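PDB 2Y0H: probable porin from Pseudomonas aeruginosa, which probably acts as a porin, forming a beta-barrel channel for small molecules through the outer membrane. Local coordinates for residues 257-262 against 304-309; 94-99 against 108-113; 12-17 against 32-37. One frame throughout, in Å; residues are numbered along the deposited sequence.

How the interactions relate
All three interactions lie in one closed antiparallel barrel; interactions 1 and 3 pair neighbouring strands of its wall, interaction 2 the end of one strand with its neighbour, and together they show how the same wall is furnished differently from place to place. Interactions 1 and 3 are surface contacts between regular strands and are held by backbone ladders, whereas interaction 2 is buried and lies where the chain leaves the wall. Interactions 1 and 2 stand on opposite sides of the chain's centre, their own centres about 36 Å apart. The chemistry follows the place: an aromatic cluster on the outside in 257-262 with 304-309, a hydroxyl and glycines at the corner in 94-99 with 108-113, and a chain of amides and an indole in 12-17 with 32-37.

Interaction 1: residues 257-262 against 304-309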
ATOM      1  N   GLY A 257     -10.471 -16.756 -17.556  1.00 39.41           N
ATOM      2  CA  GLY A 257     -11.694 -16.039 -17.877  1.00 40.25           C
ATOM      3  C   GLY A 257     -12.023 -15.020 -16.799  1.00 41.84           C
ATOM      4  O   GLY A 257     -11.252 -14.093 -16.553  1.00 38.37           O
ATOM      5  N   ALA A 258     -13.157 -15.214 -16.132  1.00 41.66           N
ATOM      6  CA  ALA A 258     -13.606 -14.295 -15.086  1.00 37.33           C
ATOM      7  C   ALA A 258     -13.151 -14.716 -13.672  1.00 39.88           C
ATOM      8  O   ALA A 258     -13.417 -14.010 -12.696  1.00 36.78           O
ATOM      9  CB  ALA A 258     -15.129 -14.156 -15.137  1.00 34.26           C
ATOM     10  N   HIS A 259     -12.479 -15.865 -13.576  1.00 36.87           N
ATOM     11  CA  HIS A 259     -11.957 -16.385 -12.308  1.00 36.91           C
ATOM     12  C   HIS A 259     -10.470 -16.087 -12.143  1.00 34.66           C
ATOM     13  O   HIS A 259      -9.758 -15.970 -13.129  1.00 33.01           O
ATOM     14  CB  HIS A 259     -12.108 -17.903 -12.264  1.00 32.47           C
ATOM     15  CG  HIS A 259     -13.490 -18.387 -12.564  1.00 35.11           C
ATOM     16  ND1 HIS A 259     -14.393 -18.711 -11.575  1.00 29.12           N
ATOM     17  CD2 HIS A 259     -14.115 -18.621 -13.741  1.00 33.20           C
ATOM     18  CE1 HIS A 259     -15.520 -19.118 -12.132  1.00 35.33           C
ATOM     19  NE2 HIS A 259     -15.376 -19.071 -13.445  1.00 33.53           N
ATOM     20  N   ALA A 260     -10.008 -15.991 -10.898  1.00 29.60           N
ATOM     21  CA  ALA A 260      -8.570 -15.987 -10.604  1.00 32.43           C
ATOM     22  C   ALA A 260      -8.280 -16.799  -9.348  1.00 30.82           C
ATOM     23  O   ALA A 260      -8.989 -16.681  -8.353  1.00 34.98           O
ATOM     24  CB  ALA A 260      -8.031 -14.567 -10.466  1.00 30.89           C
ATOM     25  N   PHE A 261      -7.238 -17.621  -9.411  1.00 33.64           N
ATOM     26  CA  PHE A 261      -6.854 -18.509  -8.320  1.00 33.85           C
ATOM     27  C   PHE A 261      -5.400 -18.246  -7.930  1.00 31.92           C
ATOM     28  O   PHE A 261      -4.498 -18.359  -8.758  1.00 29.12           O
ATOM     29  CB  PHE A 261      -7.005 -19.979  -8.738  1.00 33.58           C
ATOM     30  CG  PHE A 261      -8.349 -20.317  -9.356  1.00 37.17           C
ATOM     31  CD1 PHE A 261      -9.404 -20.747  -8.566  1.00 34.60           C
ATOM     32  CD2 PHE A 261      -8.545 -20.224 -10.726  1.00 36.12           C
ATOM     33  CE1 PHE A 261     -10.628 -21.062  -9.123  1.00 32.27           C
ATOM     34  CE2 PHE A 261      -9.777 -20.541 -11.289  1.00 34.02           C
ATOM     35  CZ  PHE A 261     -10.814 -20.963 -10.483  1.00 35.68           C
ATOM     36  N   GLY A 262      -5.176 -17.905  -6.664  1.00 32.54           N
ATOM     37  CA  GLY A 262      -3.847 -17.522  -6.216  1.00 31.03           C
ATOM     38  C   GLY A 262      -3.300 -18.293  -5.026  1.00 30.50           C
ATOM     39  O   GLY A 262      -4.047 -18.721  -4.138  1.00 29.36           O
ATOM     40  N   LEU A 304      -4.120 -18.625   0.197  1.00 26.08           N
ATOM     41  CA  LEU A 304      -4.989 -19.013  -0.910  1.00 30.03           C
ATOM     42  C   LEU A 304      -5.990 -17.879  -1.160  1.00 30.47           C
ATOM     43  O   LEU A 304      -6.577 -17.332  -0.221  1.00 29.51           O
ATOM     44  CB  LEU A 304      -5.725 -20.322  -0.605  1.00 27.47           C
ATOM     45  CG  LEU A 304      -4.836 -21.560  -0.414  1.00 28.76           C
ATOM     46  CD1 LEU A 304      -5.676 -22.771  -0.019  1.00 35.70           C
ATOM     47  CD2 LEU A 304      -4.010 -21.863  -1.653  1.00 28.83           C
ATOM     48  N   ARG A 305      -6.166 -17.521  -2.427  1.00 31.47           N
ATOM     49  CA  ARG A 305      -7.058 -16.432  -2.801  1.00 29.02           C
ATOM     50  C   ARG A 305      -7.879 -16.768  -4.048  1.00 28.75           C
ATOM     51  O   ARG A 305      -7.364 -17.324  -5.022  1.00 28.38           O
ATOM     52  CB  ARG A 305      -6.248 -15.159  -3.052  1.00 25.58           C
ATOM     53  CG  ARG A 305      -7.060 -14.019  -3.638  1.00 27.07           C
ATOM     54  CD  ARG A 305      -6.204 -12.747  -3.823  1.00 26.52           C
ATOM     55  NE  ARG A 305      -6.955 -11.728  -4.546  1.00 26.86           N
ATOM     56  CZ  ARG A 305      -6.722 -10.417  -4.481  1.00 32.49           C
ATOM     57  NH1 ARG A 305      -5.737  -9.923  -3.718  1.00 21.60           N
ATOM     58  NH2 ARG A 305      -7.490  -9.598  -5.184  1.00 27.87           N
ATOM     59  N   TYR A 306      -9.153 -16.398  -4.019  1.00 28.71           N
ATOM     60  CA  TYR A 306     -10.029 -16.593  -5.164  1.00 30.62           C
ATOM     61  C   TYR A 306     -10.715 -15.291  -5.538  1.00 29.74           C
ATOM     62  O   TYR A 306     -11.202 -14.575  -4.669  1.00 29.08           O
ATOM     63  CB  TYR A 306     -11.081 -17.654  -4.856  1.00 27.59           C
ATOM     64  CG  TYR A 306     -12.120 -17.780  -5.941  1.00 31.74           C
ATOM     65  CD1 TYR A 306     -11.793 -18.311  -7.185  1.00 30.46           C
ATOM     66  CD2 TYR A 306     -13.421 -17.348  -5.735  1.00 30.71           C
ATOM     67  CE1 TYR A 306     -12.739 -18.416  -8.185  1.00 32.78           C
ATOM     68  CE2 TYR A 306     -14.371 -17.459  -6.725  1.00 31.72           C
ATOM     69  CZ  TYR A 306     -14.026 -17.988  -7.947  1.00 33.08           C
ATOM     70  OH  TYR A 306     -14.972 -18.088  -8.932  1.00 32.14           O
ATOM     71  N   ASP A 307     -10.738 -14.988  -6.832  1.00 28.47           N
ATOM     72  CA  ASP A 307     -11.435 -13.810  -7.333  1.00 33.92           C
ATOM     73  C   ASP A 307     -12.493 -14.186  -8.348  1.00 32.50           C
ATOM     74  O   ASP A 307     -12.309 -15.116  -9.136  1.00 31.22           O
ATOM     75  CB  ASP A 307     -10.464 -12.825  -7.987  1.00 28.78           C
ATOM     76  CG  ASP A 307      -9.461 -12.267  -7.011  1.00 32.72           C
ATOM     77  OD1 ASP A 307      -8.396 -12.909  -6.802  1.00 30.23           O
ATOM     78  OD2 ASP A 307      -9.741 -11.185  -6.458  1.00 32.64           O
ATOM     79  N   TYR A 308     -13.602 -13.455  -8.333  1.00 32.23           N
ATOM     80  CA  TYR A 308     -14.602 -13.610  -9.372  1.00 34.46           C
ATOM     81  C   TYR A 308     -15.137 -12.265  -9.874  1.00 36.28           C
ATOM     82  O   TYR A 308     -15.534 -11.406  -9.084  1.00 36.64           O
ATOM     83  CB  TYR A 308     -15.743 -14.530  -8.931  1.00 33.54           C
ATOM     84  CG  TYR A 308     -16.629 -14.919 -10.100  1.00 37.35           C
ATOM     85  CD1 TYR A 308     -16.130 -15.702 -11.141  1.00 36.58           C
ATOM     86  CD2 TYR A 308     -17.943 -14.471 -10.185  1.00 38.06           C
ATOM     87  CE1 TYR A 308     -16.933 -16.047 -12.233  1.00 41.97           C
ATOM     88  CE2 TYR A 308     -18.751 -14.804 -11.265  1.00 42.43           C
ATOM     89  CZ  TYR A 308     -18.243 -15.593 -12.285  1.00 43.60           C
ATOM     90  OH  TYR A 308     -19.037 -15.920 -13.353  1.00 37.97           O
ATOM     91  N   ASP A 309     -15.102 -12.091 -11.193  1.00 32.84           N
ATOM     92  CA  ASP A 309     -15.718 -10.954 -11.868  1.00 33.88           C
ATOM     93  C   ASP A 309     -17.102 -11.404 -12.380  1.00 37.30           C
ATOM     94  O   ASP A 309     -17.215 -12.358 -13.156  1.00 36.50           O
ATOM     95  CB  ASP A 309     -14.808 -10.462 -13.004  1.00 35.67           C
ATOM     96  CG  ASP A 309     -15.325  -9.176 -13.688  1.00 37.13           C
ATOM     97  OD1 ASP A 309     -16.529  -8.883 -13.620  1.00 36.30           O
ATOM     98  OD2 ASP A 309     -14.517  -8.467 -14.317  1.00 37.70           O
TER
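Tyr306 of strand 304-309 lies alongside Phe261 of the neighbouring strand and reaches His259 with its hydroxyl, in the antiparallel beta barrel of an OprD-family porin. With CG anti to the backbone N (chi1 173°), its ring is carried toward the other strand. CB stays at the fringe, 4.2 Å from Ala260 O. Further along, CD1 comes within 3.4 Å of that same oxygen and also meets the Phe261 ring. CE1 then touches Phe261 CE1 at 3.5 Å; the side chains run side by side, with ring planes inclined at 41°. At the tip, OH forms a hydrogen bond of 2.8 Å with His259 ND1, which it meets near the imidazole plane, and either atom could be the donor. Tyr308 adds the second contact to this imidazole: its CE1 sits 3.4 Å above one face of the His259 ring, displaced toward the rim. The histidine is thus gripped at its edge by one tyrosine and touched over one face, near the rim, by CE1 of the next, which should limit its rotation.

Beneath this aromatic cluster the backbones pair regularly, Ala260 and Asp307 exchanging both of their hydrogen bonds. The cluster points out of the barrel, an arrangement consistent with the aromatic belts that line the membrane borders of porins. The other face, carrying Ala260, Arg305 and Asp307, points inward. There Arg305 holds the carboxylate of Asp307 side-on, NE meeting OD1 at 2.9 Å and NH2 meeting OD2 at 3.0 Å.

Interaction 2: residues 94-99 against 108-113; sequences GLTAKL and VGILMP
Ile110 lays its branched side chain against the bare backbone of Gly94, CG2 reaching 3.8 Å from Gly94 C and CD1 3.9 Å from Gly94 CA. The contact marks a corner in the porin barrel: strand 104-108 ends beside strand 87-101, and the chain turns at Gly109 and Ile110 to head into the barrel interior. Ordinary antiparallel pairing persists up to that point, Ala97 and Val108 exchanging two backbone hydrogen bonds. Their side chains point outward, and a bound detergent molecule lies beside Val108.

Gly109 makes the turn with phi at 140°, a backbone shape in which a CB would run into the preceding carbonyl oxygen. Here the strands close up, and Gly109 CA comes to 3.2 Å from Leu95 O. The same carbonyl oxygen accepts a hydrogen bond from Ile110 N at 2.9 Å, although this donor stands well above the carbonyl plane instead of on a lone pair. Leu95 O therefore serves both residues of the corner.

A side chain closes the inner side. Thr96 sets OG1 anti to its own carbonyl carbon (chi1 -52°), which turns the hydroxyl to the departing chain. The carbonyl of Ile110 no longer has a strand partner in segment 94-99, and the hydroxyl takes that place. Around the corner, Ile110 also touches Thr58 and Asp131 on strands flanking this part of the wall. The fit beside the hydroxyl is tight, with Ile110 CG2 only 3.0 Å from Thr96 OG1. That OG1 donates to Ile110 O at 2.7 Å, in the carbonyl plane and on a lone pair.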
ATOM      1  N   GLY A  94      -1.510  20.332   1.466  1.00 29.02           N
ATOM      2  CA  GLY A  94      -0.153  20.273   0.961  1.00 26.87           C
ATOM      3  C   GLY A  94      -0.120  20.733  -0.476  1.00 30.97           C
ATOM      4  O   GLY A  94      -1.108  20.572  -1.212  1.00 26.07           O
ATOM      5  N   LEU A  95       1.014  21.303  -0.872  1.00 27.66           N
ATOM      6  CA  LEU A  95       1.263  21.675  -2.259  1.00 30.34           C
ATOM      7  C   LEU A  95       2.357  20.814  -2.832  1.00 28.87           C
ATOM      8  O   LEU A  95       3.217  20.316  -2.103  1.00 31.86           O
ATOM      9  CB  LEU A  95       1.691  23.143  -2.382  1.00 30.77           C
ATOM     10  CG  LEU A  95       0.697  24.173  -1.857  1.00 35.29           C
ATOM     11  CD1 LEU A  95       1.262  25.567  -2.035  1.00 41.17           C
ATOM     12  CD2 LEU A  95      -0.639  24.040  -2.565  1.00 31.94           C
ATOM     13  N   THR A  96       2.318  20.652  -4.147  1.00 28.36           N
ATOM     14  CA  THR A  96       3.322  19.891  -4.871  1.00 29.13           C
ATOM     15  C   THR A  96       3.746  20.652  -6.126  1.00 30.93           C
ATOM     16  O   THR A  96       2.975  20.768  -7.082  1.00 30.22           O
ATOM     17  CB  THR A  96       2.778  18.519  -5.296  1.00 30.75           C
ATOM     18  OG1 THR A  96       2.214  17.860  -4.160  1.00 29.02           O
ATOM     19  CG2 THR A  96       3.879  17.675  -5.889  1.00 29.60           C
ATOM     20  N   ALA A  97       4.966  21.183  -6.110  1.00 30.83           N
ATOM     21  CA  ALA A  97       5.540  21.803  -7.296  1.00 33.63           C
ATOM     22  C   ALA A  97       5.944  20.677  -8.231  1.00 32.60           C
ATOM     23  O   ALA A  97       6.389  19.636  -7.765  1.00 30.67           O
ATOM     24  CB  ALA A  97       6.763  22.648  -6.920  1.00 34.00           C
ATOM     25  N   LYS A  98       5.767  20.865  -9.535  1.00 32.61           N
ATOM     26  CA  LYS A  98       6.203  19.860 -10.502  1.00 34.24           C
ATOM     27  C   LYS A  98       6.968  20.483 -11.673  1.00 38.32           C
ATOM     28  O   LYS A  98       6.561  21.514 -12.208  1.00 35.27           O
ATOM     29  CB  LYS A  98       5.027  19.002 -11.001  1.00 36.04           C
ATOM     30  CG  LYS A  98       3.878  19.771 -11.623  1.00 35.35           C
ATOM     31  CD  LYS A  98       2.625  18.907 -11.745  1.00 37.15           C
ATOM     32  CE  LYS A  98       1.498  19.689 -12.425  1.00 39.45           C
ATOM     33  NZ  LYS A  98       0.183  18.962 -12.482  1.00 40.20           N
ATOM     34  N   LEU A  99       8.084  19.853 -12.045  1.00 38.67           N
ATOM     35  CA  LEU A  99       8.841  20.226 -13.238  1.00 35.80           C
ATOM     36  C   LEU A  99       8.824  19.055 -14.199  1.00 39.65           C
ATOM     37  O   LEU A  99       8.765  17.901 -13.773  1.00 35.25           O
ATOM     38  CB  LEU A  99      10.293  20.540 -12.898  1.00 36.27           C
ATOM     39  CG  LEU A  99      10.615  21.541 -11.784  1.00 43.24           C
ATOM     40  CD1 LEU A  99      12.127  21.708 -11.670  1.00 44.41           C
ATOM     41  CD2 LEU A  99       9.947  22.872 -12.029  1.00 40.77           C
ATOM     42  N   VAL A 108       8.026  18.205  -5.963  1.00 26.81           N
ATOM     43  CA  VAL A 108       8.495  18.605  -4.647  1.00 28.40           C
ATOM     44  C   VAL A 108       7.321  19.088  -3.809  1.00 28.83           C
ATOM     45  O   VAL A 108       6.658  20.053  -4.172  1.00 29.10           O
ATOM     46  CB  VAL A 108       9.574  19.718  -4.724  1.00 27.95           C
ATOM     47  CG1 VAL A 108      10.173  19.967  -3.331  1.00 29.10           C
ATOM     48  CG2 VAL A 108      10.670  19.346  -5.711  1.00 27.48           C
ATOM     49  N   GLY A 109       7.063  18.408  -2.694  1.00 26.61           N
ATOM     50  CA  GLY A 109       6.006  18.809  -1.786  1.00 26.88           C
ATOM     51  C   GLY A 109       5.266  17.606  -1.247  1.00 29.09           C
ATOM     52  O   GLY A 109       5.874  16.603  -0.875  1.00 30.25           O
ATOM     53  N   ILE A 110       3.944  17.691  -1.205  1.00 28.47           N
ATOM     54  CA  ILE A 110       3.157  16.563  -0.727  1.00 27.22           C
ATOM     55  C   ILE A 110       3.159  15.421  -1.754  1.00 27.65           C
ATOM     56  O   ILE A 110       3.028  15.641  -2.954  1.00 26.28           O
ATOM     57  CB  ILE A 110       1.726  16.985  -0.346  1.00 30.60           C
ATOM     58  CG1 ILE A 110       1.117  15.977   0.629  1.00 25.93           C
ATOM     59  CG2 ILE A 110       0.850  17.222  -1.600  1.00 27.35           C
ATOM     60  CD1 ILE A 110      -0.210  16.422   1.205  1.00 25.31           C
ATOM     61  N   LEU A 111       3.338  14.199  -1.271  1.00 28.86           N
ATOM     62  CA  LEU A 111       3.460  13.048  -2.150  1.00 29.49           C
ATOM     63  C   LEU A 111       2.702  11.863  -1.599  1.00 30.35           C
ATOM     64  O   LEU A 111       2.531  11.727  -0.381  1.00 28.14           O
ATOM     65  CB  LEU A 111       4.926  12.648  -2.269  1.00 29.63           C
ATOM     66  CG  LEU A 111       5.898  13.693  -2.800  1.00 29.37           C
ATOM     67  CD1 LEU A 111       7.330  13.170  -2.663  1.00 30.28           C
ATOM     68  CD2 LEU A 111       5.555  13.959  -4.251  1.00 27.39           C
ATOM     69  N   MET A 112       2.264  11.001  -2.508  1.00 27.14           N
ATOM     70  CA  MET A 112       1.735   9.692  -2.151  1.00 31.42           C
ATOM     71  C   MET A 112       2.503   8.627  -2.907  1.00 28.32           C
ATOM     72  O   MET A 112       2.030   8.134  -3.917  1.00 30.08           O
ATOM     73  CB  MET A 112       0.252   9.598  -2.507  1.00 28.92           C
ATOM     74  CG  MET A 112      -0.613  10.470  -1.651  1.00 30.39           C
ATOM     75  SD  MET A 112      -2.314  10.401  -2.200  1.00 48.38           S
ATOM     76  CE  MET A 112      -2.920  11.967  -1.603  1.00 35.27           C
ATOM     77  N   PRO A 113       3.710   8.286  -2.426  1.00 30.89           N
ATOM     78  CA  PRO A 113       4.525   7.250  -3.071  1.00 29.99           C
ATOM     79  C   PRO A 113       3.839   5.888  -3.023  1.00 28.79           C
ATOM     80  O   PRO A 113       3.227   5.546  -2.013  1.00 28.41           O
ATOM     81  CB  PRO A 113       5.790   7.181  -2.196  1.00 32.00           C
ATOM     82  CG  PRO A 113       5.710   8.317  -1.254  1.00 33.22           C
ATOM     83  CD  PRO A 113       4.295   8.763  -1.162  1.00 27.24           C
TER

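Interaction 3: residues 12-17 against 32-37; sequences LRNFYQ and GNWSQG
Asn14 is wedged between Trp34 and Gln36, and these three side chains form the close-packed part of the hairpin between strands 7-22 and 30-43 of the barrel. The indole NE1 of Trp34 donates to Asn14 OD1 at 2.6 Å, with the oxygen at the edge of the indole and in its plane. Amide and indole planes stand 83° apart, so the asparagine is turned almost square to the ring. On its other branch, Asn14 ND2 donates to Gln36 OE1 at 2.7 Å in a fairly straight bond. Gln36 arrives there because its chain bends at chi2 (75°), bringing the amide back across the strand pair. The backbone ladder runs the whole length; under the trio Gly37 N reaches Arg13 O at 2.7 Å.

The looser part is the outward face round Tyr16, Trp34 and Gly32. Tyr16 and Trp34 cross at about a right angle and touch mainly through Tyr16 CB and Trp34 CD1, 3.8 Å apart, and Gly32 itself is exposed. The inward face stays joined here: Gln17 and Asn33 run side by side with nearly coplanar amides, Gln17 NE2 donating to Asn33 OD1 at 3.0 Å. At the other end of that face, Arg13 reaches Asn385 and forms a salt bridge with Asp122.

The chemistry of the tight part settles how the Asn14 amide is flipped. An indole N-H can only donate, so the asparagine oxygen must face it, leaving the nitrogen to face Gln36 OE1. Such a polar chain on the outer surface is consistent with a position toward the extracellular end of the wall, beyond the lipid core.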
ATOM      1  N   LEU A  12     -14.463  11.368  -2.373  1.00 30.33           N
ATOM      2  CA  LEU A  12     -15.269  11.198  -1.180  1.00 31.42           C
ATOM      3  C   LEU A  12     -15.173   9.765  -0.690  1.00 28.62           C
ATOM      4  O   LEU A  12     -15.318   8.827  -1.475  1.00 30.50           O
ATOM      5  CB  LEU A  12     -16.737  11.544  -1.475  1.00 28.22           C
ATOM      6  CG  LEU A  12     -17.110  12.994  -1.812  1.00 37.53           C
ATOM      7  CD1 LEU A  12     -16.498  13.925  -0.811  1.00 34.36           C
ATOM      8  CD2 LEU A  12     -16.678  13.402  -3.207  1.00 41.46           C
ATOM      9  N   ARG A  13     -14.936   9.585   0.604  1.00 29.78           N
ATOM     10  CA  ARG A  13     -14.928   8.241   1.166  1.00 28.38           C
ATOM     11  C   ARG A  13     -15.756   8.140   2.428  1.00 29.38           C
ATOM     12  O   ARG A  13     -15.501   8.846   3.394  1.00 31.33           O
ATOM     13  CB  ARG A  13     -13.511   7.749   1.457  1.00 29.78           C
ATOM     14  CG  ARG A  13     -13.502   6.320   2.024  1.00 30.21           C
ATOM     15  CD  ARG A  13     -12.101   5.706   2.046  1.00 34.62           C
ATOM     16  NE  ARG A  13     -11.504   5.690   0.719  1.00 31.72           N
ATOM     17  CZ  ARG A  13     -10.212   5.505   0.495  1.00 34.61           C
ATOM     18  NH1 ARG A  13      -9.392   5.326   1.519  1.00 37.11           N
ATOM     19  NH2 ARG A  13      -9.744   5.504  -0.743  1.00 33.51           N
ATOM     20  N   ASN A  14     -16.745   7.254   2.415  1.00 27.24           N
ATOM     21  CA  ASN A  14     -17.541   6.982   3.608  1.00 31.38           C
ATOM     22  C   ASN A  14     -17.223   5.583   4.131  1.00 30.87           C
ATOM     23  O   ASN A  14     -17.293   4.590   3.401  1.00 29.33           O
ATOM     24  CB  ASN A  14     -19.044   7.167   3.343  1.00 28.90           C
ATOM     25  CG  ASN A  14     -19.872   7.189   4.629  1.00 34.30           C
ATOM     26  OD1 ASN A  14     -20.465   6.184   5.020  1.00 32.95           O
ATOM     27  ND2 ASN A  14     -19.911   8.342   5.290  1.00 34.73           N
ATOM     28  N   PHE A  15     -16.879   5.521   5.407  1.00 31.59           N
ATOM     29  CA  PHE A  15     -16.213   4.369   5.973  1.00 28.96           C
ATOM     30  C   PHE A  15     -16.926   4.004   7.247  1.00 31.89           C
ATOM     31  O   PHE A  15     -17.017   4.810   8.165  1.00 35.15           O
ATOM     32  CB  PHE A  15     -14.770   4.764   6.283  1.00 30.20           C
ATOM     33  CG  PHE A  15     -13.862   3.618   6.655  1.00 37.90           C
ATOM     34  CD1 PHE A  15     -13.811   3.147   7.959  1.00 41.40           C
ATOM     35  CD2 PHE A  15     -12.995   3.069   5.714  1.00 31.53           C
ATOM     36  CE1 PHE A  15     -12.936   2.119   8.311  1.00 44.08           C
ATOM     37  CE2 PHE A  15     -12.118   2.061   6.060  1.00 33.19           C
ATOM     38  CZ  PHE A  15     -12.095   1.576   7.361  1.00 35.61           C
ATOM     39  N   TYR A  16     -17.454   2.792   7.294  1.00 33.08           N
ATOM     40  CA  TYR A  16     -18.063   2.292   8.508  1.00 38.24           C
ATOM     41  C   TYR A  16     -17.431   0.968   8.894  1.00 38.23           C
ATOM     42  O   TYR A  16     -17.362   0.036   8.091  1.00 39.11           O
ATOM     43  CB  TYR A  16     -19.576   2.114   8.352  1.00 38.22           C
ATOM     44  CG  TYR A  16     -20.177   1.371   9.521  1.00 43.91           C
ATOM     45  CD1 TYR A  16     -20.554   2.040  10.675  1.00 49.17           C
ATOM     46  CD2 TYR A  16     -20.329  -0.007   9.486  1.00 47.27           C
ATOM     47  CE1 TYR A  16     -21.094   1.354  11.763  1.00 53.79           C
ATOM     48  CE2 TYR A  16     -20.862  -0.700  10.561  1.00 51.62           C
ATOM     49  CZ  TYR A  16     -21.242  -0.016  11.696  1.00 50.79           C
ATOM     50  OH  TYR A  16     -21.765  -0.711  12.765  1.00 57.23           O
ATOM     51  N   GLN A  17     -16.967   0.882  10.129  1.00 39.02           N
ATOM     52  CA  GLN A  17     -16.392  -0.362  10.602  1.00 44.24           C
ATOM     53  C   GLN A  17     -16.999  -0.779  11.928  1.00 47.54           C
ATOM     54  O   GLN A  17     -17.186   0.038  12.839  1.00 45.07           O
ATOM     55  CB  GLN A  17     -14.872  -0.257  10.726  1.00 46.88           C
ATOM     56  CG  GLN A  17     -14.407   0.736  11.761  1.00 49.60           C
ATOM     57  CD  GLN A  17     -13.054   0.376  12.320  1.00 54.30           C
ATOM     58  OE1 GLN A  17     -12.350  -0.482  11.776  1.00 49.73           O
ATOM     59  NE2 GLN A  17     -12.681   1.021  13.419  1.00 58.17           N
ATOM     60  N   GLY A  32     -18.092   0.397  17.257  1.00 51.82           N
ATOM     61  CA  GLY A  32     -18.360   0.871  15.913  1.00 49.63           C
ATOM     62  C   GLY A  32     -17.681   2.192  15.606  1.00 51.67           C
ATOM     63  O   GLY A  32     -17.249   2.906  16.506  1.00 52.46           O
ATOM     64  N   ASN A  33     -17.580   2.507  14.321  1.00 48.81           N
ATOM     65  CA  ASN A  33     -16.982   3.750  13.861  1.00 45.32           C
ATOM     66  C   ASN A  33     -17.543   4.121  12.512  1.00 42.16           C
ATOM     67  O   ASN A  33     -17.559   3.308  11.591  1.00 38.74           O
ATOM     68  CB  ASN A  33     -15.468   3.623  13.714  1.00 48.33           C
ATOM     69  CG  ASN A  33     -14.742   3.760  15.021  1.00 57.77           C
ATOM     70  OD1 ASN A  33     -13.932   2.905  15.378  1.00 66.44           O
ATOM     71  ND2 ASN A  33     -15.016   4.844  15.746  1.00 58.98           N
ATOM     72  N   TRP A  34     -17.987   5.361  12.394  1.00 36.13           N
ATOM     73  CA  TRP A  34     -18.477   5.865  11.138  1.00 33.00           C
ATOM     74  C   TRP A  34     -17.779   7.193  10.907  1.00 34.45           C
ATOM     75  O   TRP A  34     -17.741   8.035  11.800  1.00 35.33           O
ATOM     76  CB  TRP A  34     -20.000   6.038  11.186  1.00 34.25           C
ATOM     77  CG  TRP A  34     -20.618   6.264   9.828  1.00 33.79           C
ATOM     78  CD1 TRP A  34     -20.105   5.876   8.630  1.00 37.35           C
ATOM     79  CD2 TRP A  34     -21.850   6.942   9.535  1.00 35.73           C
ATOM     80  NE1 TRP A  34     -20.945   6.254   7.605  1.00 38.11           N
ATOM     81  CE2 TRP A  34     -22.018   6.918   8.134  1.00 37.43           C
ATOM     82  CE3 TRP A  34     -22.832   7.559  10.321  1.00 36.95           C
ATOM     83  CZ2 TRP A  34     -23.123   7.495   7.500  1.00 36.00           C
ATOM     84  CZ3 TRP A  34     -23.926   8.136   9.686  1.00 36.75           C
ATOM     85  CH2 TRP A  34     -24.064   8.093   8.292  1.00 36.95           C
ATOM     86  N   SER A  35     -17.203   7.371   9.725  1.00 31.69           N
ATOM     87  CA  SER A  35     -16.517   8.619   9.416  1.00 32.00           C
ATOM     88  C   SER A  35     -16.477   8.911   7.910  1.00 30.44           C
ATOM     89  O   SER A  35     -16.806   8.054   7.091  1.00 36.22           O
ATOM     90  CB  SER A  35     -15.113   8.632  10.041  1.00 34.81           C
ATOM     91  OG  SER A  35     -14.308   7.573   9.554  1.00 41.15           O
ATOM     92  N   GLN A  36     -16.079  10.122   7.553  1.00 30.70           N
ATOM     93  CA  GLN A  36     -16.179  10.587   6.180  1.00 30.83           C
ATOM     94  C   GLN A  36     -14.911  11.331   5.784  1.00 35.66           C
ATOM     95  O   GLN A  36     -14.438  12.230   6.502  1.00 33.38           O
ATOM     96  CB  GLN A  36     -17.404  11.501   6.008  1.00 32.73           C
ATOM     97  CG  GLN A  36     -17.505  12.180   4.635  1.00 30.39           C
ATOM     98  CD  GLN A  36     -17.965  11.227   3.538  1.00 31.70           C
ATOM     99  OE1 GLN A  36     -18.763  10.319   3.787  1.00 33.66           O
ATOM    100  NE2 GLN A  36     -17.460  11.427   2.321  1.00 29.61           N
ATOM    101  N   GLY A  37     -14.368  10.958   4.633  1.00 29.94           N
ATOM    102  CA  GLY A  37     -13.156  11.564   4.141  1.00 28.47           C
ATOM    103  C   GLY A  37     -13.410  12.408   2.913  1.00 33.12           C
ATOM    104  O   GLY A  37     -14.293  12.109   2.097  1.00 29.79           O
TER